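PDB 3TC3: UV damage endonuclease, which probably acts as a metal-dependent endonuclease in DNA repair, recognising different lesions by a dual-dinucleotide flipping mechanism. Local coordinates for residues A[82-87]-A[143-148]. Numbering follows the deposited sequence.
Sequences NTIPLA and LKYHAD
Tyr145 reaches from helix 133-153 to the loop of residues 82-87, and its side chain accounts for the whole of the helix's share in the contact. Tyr145 CB leaves the helix toward the loop and lies 4.2 Å from Ala87 CB. With chi1 at 150°, some 30° short of fully anti to the backbone N, the ring is carried beneath that same methyl group. Ala87 CB sits over one face in a CH-pi contact, 3.5 Å from the centroid of the Tyr145 ring and 20° off its normal. The methyl of Ala87 is displaced toward the CD1 side of the ring, so that Tyr145 CD1 is the nearest atom to Ala87 CB at 3.3 Å, a close approach, with CG following. One atom further out, Tyr145 CE1 packs against Ile84 CB at 3.7 Å, and Ile84 CG1 is almost as near; the side chain of Ile84 also packs on Phe92 and Trp96. Tyr145 CZ passes 3.8 Å from Ile84 O. At the tip, Tyr145 OH accepts a nearly straight hydrogen bond from Ile84 N (3.1 Å, 168° at the hydrogen) and also hydrogen-bonds to the carbonyl oxygen of Ser81. The buried hydroxyl is thus held between two backbone groups of the loop, one N-H and one C=O, which fixes the ring's reach.

Ile84 to Ala87 form a type II beta turn, closed by a weak hydrogen bond from Ala87 N to Ile84 O; its two end residues both touch the ring, Ala87 over a face and Ile84 obliquely, while Pro85 in between packs on helix 48-71. Next to the tyrosine, His146 NE2 binds Ser81 OG, a second tie to the same loop. Away from the manganese site, this contact joins the loop following strand 76-78 to the helix that follows strand 117-120, neighbouring beta-alpha units of a TIM barrel.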
loop_
_atom_site.group_PDB
_atom_site.type_symbol
_atom_site.label_atom_id
_atom_site.label_comp_id
_atom_site.label_asym_id
_atom_site.label_seq_id
_atom_site.Cartn_x
_atom_site.Cartn_y
_atom_site.Cartn_z
ATOM N N ASN A 82 0.145 0.960 -11.254
ATOM C CA ASN A 82 0.110 1.027 -12.754
ATOM C C ASN A 82 -1.172 1.610 -13.261
ATOM O O ASN A 82 -1.365 1.714 -14.508
ATOM C CB ASN A 82 0.278 -0.412 -13.315
ATOM C CG ASN A 82 1.588 -0.962 -13.106
ATOM O OD1 ASN A 82 2.570 -0.243 -12.909
ATOM N ND2 ASN A 82 1.686 -2.316 -13.272
ATOM N N THR A 83 -2.108 2.035 -12.397
ATOM C CA THR A 83 -3.472 2.444 -12.825
ATOM C C THR A 83 -3.370 3.423 -14.015
ATOM O O THR A 83 -4.034 3.174 -15.036
ATOM C CB THR A 83 -4.253 3.094 -11.674
ATOM O OG1 THR A 83 -4.528 2.017 -10.738
ATOM C CG2 THR A 83 -5.594 3.676 -12.140
ATOM N N ILE A 84 -2.592 4.484 -13.836
ATOM C CA ILE A 84 -2.316 5.387 -15.008
ATOM C C ILE A 84 -0.842 5.106 -15.438
ATOM O O ILE A 84 0.093 5.537 -14.774
ATOM C CB ILE A 84 -2.387 6.837 -14.599
ATOM C CG1 ILE A 84 -3.684 7.148 -13.854
ATOM C CG2 ILE A 84 -2.168 7.755 -15.921
ATOM C CD1 ILE A 84 -5.005 6.926 -14.689
ATOM N N PRO A 85 -0.610 4.321 -16.503
ATOM C CA PRO A 85 0.753 3.946 -16.823
ATOM C C PRO A 85 1.741 5.054 -17.088
ATOM O O PRO A 85 1.351 5.915 -17.888
ATOM C CB PRO A 85 0.567 3.073 -18.071
ATOM C CG PRO A 85 -0.755 2.532 -17.974
ATOM C CD PRO A 85 -1.585 3.731 -17.430
ATOM N N LEU A 86 2.962 4.994 -16.521
ATOM C CA LEU A 86 4.007 5.991 -16.776
ATOM C C LEU A 86 3.659 7.417 -16.340
ATOM O O LEU A 86 4.354 8.375 -16.699
ATOM C CB LEU A 86 4.455 6.006 -18.279
ATOM C CG LEU A 86 4.990 4.658 -18.758
ATOM C CD1 LEU A 86 5.031 4.772 -20.316
ATOM C CD2 LEU A 86 6.390 4.466 -18.097
ATOM N N ALA A 87 2.668 7.553 -15.436
ATOM C CA ALA A 87 2.194 8.894 -15.035
ATOM C C ALA A 87 3.233 9.842 -14.479
ATOM O O ALA A 87 3.083 11.068 -14.634
ATOM C CB ALA A 87 1.036 8.769 -14.010
ATOM N N LEU A 143 5.412 10.015 -6.027
ATOM C CA LEU A 143 4.468 10.288 -4.904
ATOM C C LEU A 143 3.376 11.285 -5.282
ATOM O O LEU A 143 2.187 11.038 -4.921
ATOM C CB LEU A 143 5.262 10.783 -3.662
ATOM C CG LEU A 143 6.078 9.692 -3.001
ATOM C CD1 LEU A 143 7.029 10.372 -1.986
ATOM C CD2 LEU A 143 5.256 8.555 -2.408
ATOM N N LYS A 144 3.738 12.313 -6.065
ATOM C CA LYS A 144 2.743 13.300 -6.524
ATOM C C LYS A 144 1.691 12.638 -7.426
ATOM O O LYS A 144 0.493 12.874 -7.270
ATOM C CB LYS A 144 3.487 14.368 -7.326
ATOM C CG LYS A 144 2.485 15.289 -7.946
ATOM C CD LYS A 144 3.173 16.387 -8.750
ATOM C CE LYS A 144 2.107 17.438 -9.207
ATOM N NZ LYS A 144 1.158 16.835 -10.159
ATOM N N TYR A 145 2.102 11.679 -8.298
ATOM C CA TYR A 145 1.085 10.962 -9.072
ATOM C C TYR A 145 0.124 10.152 -8.189
ATOM O O TYR A 145 -1.086 10.125 -8.459
ATOM C CB TYR A 145 1.815 10.002 -10.095
ATOM C CG TYR A 145 1.059 8.729 -10.453
ATOM C CD1 TYR A 145 -0.255 8.753 -10.938
ATOM C CD2 TYR A 145 1.693 7.458 -10.260
ATOM C CE1 TYR A 145 -0.982 7.564 -11.204
ATOM C CE2 TYR A 145 1.011 6.312 -10.582
ATOM C CZ TYR A 145 -0.327 6.379 -11.050
ATOM O OH TYR A 145 -1.048 5.252 -11.296
ATOM N N HIS A 146 0.664 9.525 -7.151
ATOM C CA HIS A 146 -0.224 8.766 -6.262
ATOM C C HIS A 146 -1.233 9.651 -5.553
ATOM O O HIS A 146 -2.391 9.304 -5.491
ATOM C CB HIS A 146 0.625 7.970 -5.239
ATOM C CG HIS A 146 1.302 6.736 -5.860
ATOM N ND1 HIS A 146 2.326 6.812 -6.795
ATOM C CD2 HIS A 146 0.975 5.383 -5.731
ATOM C CE1 HIS A 146 2.640 5.523 -7.189
ATOM N NE2 HIS A 146 1.840 4.682 -6.531
ATOM N N ALA A 147 -0.744 10.811 -5.055
ATOM C CA ALA A 147 -1.658 11.775 -4.388
ATOM C C ALA A 147 -2.633 12.295 -5.427
ATOM O O ALA A 147 -3.842 12.438 -5.120
ATOM C CB ALA A 147 -0.838 12.896 -3.845
ATOM N N ASP A 148 -2.153 12.610 -6.617
ATOM C CA ASP A 148 -3.100 13.105 -7.647
ATOM C C ASP A 148 -4.199 12.056 -7.932
ATOM O O ASP A 148 -5.351 12.425 -8.270
ATOM C CB ASP A 148 -2.348 13.418 -8.958
ATOM C CG ASP A 148 -1.516 14.708 -8.883
ATOM O OD1 ASP A 148 -1.676 15.467 -7.914
ATOM O OD2 ASP A 148 -0.709 14.888 -9.801
#